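Local coordinates for protein 2'-deoxycytidine 5'-triphosphate deaminase (Agrobacterium tumefaciens, PDB 2R9Q) that probably hydrolyses dCTP to dUTP and ammonia, the deamination that feeds thymidylate synthesis, at residues S42-L47 against N111-T116. Numbering follows the deposited sequence.
Sequences SLDLRL and NPKSST
Asp-44 and Lys-113 meet through a single salt bridge that spans two separate pieces of the fold, and the pair illustrates how one buried carboxylate can gather two cationic groups and an amide. The ammonium NZ of Lys-113 donates to OD2 of Asp-44 at 2.8 Å, arriving on the syn side of that oxygen but 28° out of the carboxylate plane. The other oxygen is a looser neighbour, with OD1 of Asp-44 3.6 Å from NZ of Lys-113, which makes the grip one-sided rather than bidentate.

The two side chains cross at about a right angle. Lys-113 leaves its backbone toward the strand, then bends twice near its end (chi3 60°, chi4 61°), and this fold in the chain turns NZ onto OD2 and brings CE of Lys-113 to 3.5 Å from OD2 of Asp-44. Further back along the chain, CD of Lys-113 packs 3.8 Å from OD1 of Asp-44. The backbones stay well apart, the CA atoms of Asp-44 and Lys-113 being 8.0 Å from each other, and the 90 Å² buried between the segments comes almost entirely from this pair.

Asp-44 has further partners on strand 162-170, a strand paired antiparallel to 42-46: Arg-162 forms a second salt bridge to OD2, while Gln-165 donates a hydrogen bond to OD1. Both oxygens are thus engaged, which fixes the rotation of the carboxylate.

Lys-113 occupies the N-cap position of helix 114-118, directly after strand 106-112. The bridge therefore ties a strand-to-helix junction across strand 162-170 to strand 42-46. With its Pro-Lys-Ser-Ser sequence, this junction probably corresponds to the Pro-Arg/Lys-Ser motif of the dUTPase superfamily, which binds nucleotide phosphates in relatives.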
loop_
_atom_site.group_PDB
_atom_site.type_symbol
_atom_site.label_atom_id
_atom_site.label_comp_id
_atom_site.label_asym_id
_atom_site.label_seq_id
_atom_site.Cartn_x
_atom_site.Cartn_y
_atom_site.Cartn_z
ATOM N N SER B 42 16.265 -28.510 -19.408
ATOM C CA SER B 42 15.298 -28.451 -18.307
ATOM C C SER B 42 13.962 -29.037 -18.749
ATOM O O SER B 42 13.743 -29.324 -19.918
ATOM C CB SER B 42 15.094 -27.010 -17.815
ATOM O OG SER B 42 14.721 -26.147 -18.884
ATOM N N LEU B 43 13.074 -29.223 -17.791
ATOM C CA LEU B 43 11.721 -29.659 -18.023
ATOM C C LEU B 43 10.709 -28.734 -17.326
ATOM O O LEU B 43 10.794 -28.469 -16.136
ATOM C CB LEU B 43 11.591 -31.090 -17.518
ATOM C CG LEU B 43 10.219 -31.725 -17.321
ATOM C CD1 LEU B 43 9.593 -32.193 -18.620
ATOM C CD2 LEU B 43 10.360 -32.821 -16.305
ATOM N N ASP B 44 9.754 -28.235 -18.094
ATOM C CA ASP B 44 8.529 -27.616 -17.563
ATOM C C ASP B 44 7.726 -28.557 -16.672
ATOM O O ASP B 44 7.605 -29.756 -16.944
ATOM C CB ASP B 44 7.630 -27.095 -18.680
ATOM C CG ASP B 44 8.169 -25.821 -19.305
ATOM O OD1 ASP B 44 9.319 -25.437 -18.965
ATOM O OD2 ASP B 44 7.434 -25.212 -20.120
ATOM N N LEU B 45 7.219 -27.970 -15.594
ATOM C CA LEU B 45 6.394 -28.637 -14.617
ATOM C C LEU B 45 4.965 -28.137 -14.758
ATOM O O LEU B 45 4.734 -26.960 -14.979
ATOM C CB LEU B 45 6.910 -28.370 -13.196
ATOM C CG LEU B 45 8.321 -28.812 -12.838
ATOM C CD1 LEU B 45 8.740 -28.091 -11.534
ATOM C CD2 LEU B 45 8.404 -30.337 -12.736
ATOM N N ARG B 46 4.017 -29.047 -14.624
ATOM C CA ARG B 46 2.622 -28.759 -14.812
ATOM C C ARG B 46 1.876 -28.877 -13.503
ATOM O O ARG B 46 2.116 -29.781 -12.731
ATOM C CB ARG B 46 1.988 -29.746 -15.806
ATOM C CG ARG B 46 2.551 -29.755 -17.208
ATOM C CD ARG B 46 1.925 -30.842 -18.048
ATOM N NE ARG B 46 2.396 -32.193 -17.704
ATOM C CZ ARG B 46 2.063 -33.293 -18.386
ATOM N NH1 ARG B 46 2.513 -34.476 -18.004
ATOM N NH2 ARG B 46 1.292 -33.219 -19.454
ATOM N N LEU B 47 0.935 -27.966 -13.312
ATOM C CA LEU B 47 -0.025 -28.019 -12.213
ATOM C C LEU B 47 -0.967 -29.211 -12.312
ATOM O O LEU B 47 -1.446 -29.594 -13.411
ATOM C CB LEU B 47 -0.883 -26.735 -12.141
ATOM C CG LEU B 47 -0.205 -25.359 -12.183
ATOM C CD1 LEU B 47 -1.237 -24.251 -11.945
ATOM C CD2 LEU B 47 0.964 -25.287 -11.219
ATOM N N ASN B 111 13.572 -23.087 -11.271
ATOM C CA ASN B 111 13.475 -21.666 -11.525
ATOM C C ASN B 111 12.163 -21.392 -12.263
ATOM O O ASN B 111 11.634 -22.284 -12.934
ATOM C CB ASN B 111 14.644 -21.187 -12.375
ATOM C CG ASN B 111 15.818 -20.763 -11.560
ATOM O OD1 ASN B 111 15.668 -20.232 -10.452
ATOM N ND2 ASN B 111 17.008 -20.964 -12.106
ATOM N N PRO B 112 11.602 -20.181 -12.106
ATOM C CA PRO B 112 10.465 -19.810 -12.935
ATOM C C PRO B 112 10.780 -19.762 -14.408
ATOM O O PRO B 112 11.879 -19.441 -14.780
ATOM C CB PRO B 112 10.091 -18.431 -12.420
ATOM C CG PRO B 112 11.303 -17.945 -11.712
ATOM C CD PRO B 112 11.939 -19.123 -11.138
ATOM N N LYS B 113 9.814 -20.117 -15.243
ATOM C CA LYS B 113 9.898 -19.829 -16.661
ATOM C C LYS B 113 9.925 -18.342 -16.838
ATOM O O LYS B 113 9.417 -17.596 -15.994
ATOM C CB LYS B 113 8.701 -20.394 -17.404
ATOM C CG LYS B 113 8.652 -21.902 -17.429
ATOM C CD LYS B 113 7.275 -22.407 -17.779
ATOM C CE LYS B 113 6.797 -21.953 -19.136
ATOM N NZ LYS B 113 7.711 -22.459 -20.187
ATOM N N SER B 114 10.526 -17.887 -17.930
ATOM C CA SER B 114 10.755 -16.459 -18.072
ATOM C C SER B 114 9.469 -15.683 -18.239
ATOM O O SER B 114 9.367 -14.568 -17.770
ATOM C CB SER B 114 11.757 -16.145 -19.175
ATOM O OG SER B 114 11.388 -16.752 -20.359
ATOM N N SER B 115 8.485 -16.291 -18.882
ATOM C CA SER B 115 7.160 -15.702 -18.995
ATOM C C SER B 115 6.475 -15.584 -17.630
ATOM O O SER B 115 5.629 -14.724 -17.441
ATOM C CB SER B 115 6.306 -16.500 -19.957
ATOM O OG SER B 115 6.054 -17.793 -19.462
ATOM N N THR B 116 6.859 -16.435 -16.679
ATOM C CA THR B 116 6.342 -16.349 -15.320
ATOM C C THR B 116 6.826 -15.073 -14.674
ATOM O O THR B 116 6.061 -14.401 -14.014
ATOM C CB THR B 116 6.686 -17.613 -14.489
ATOM O OG1 THR B 116 6.088 -18.739 -15.118
ATOM C CG2 THR B 116 6.161 -17.549 -13.027
#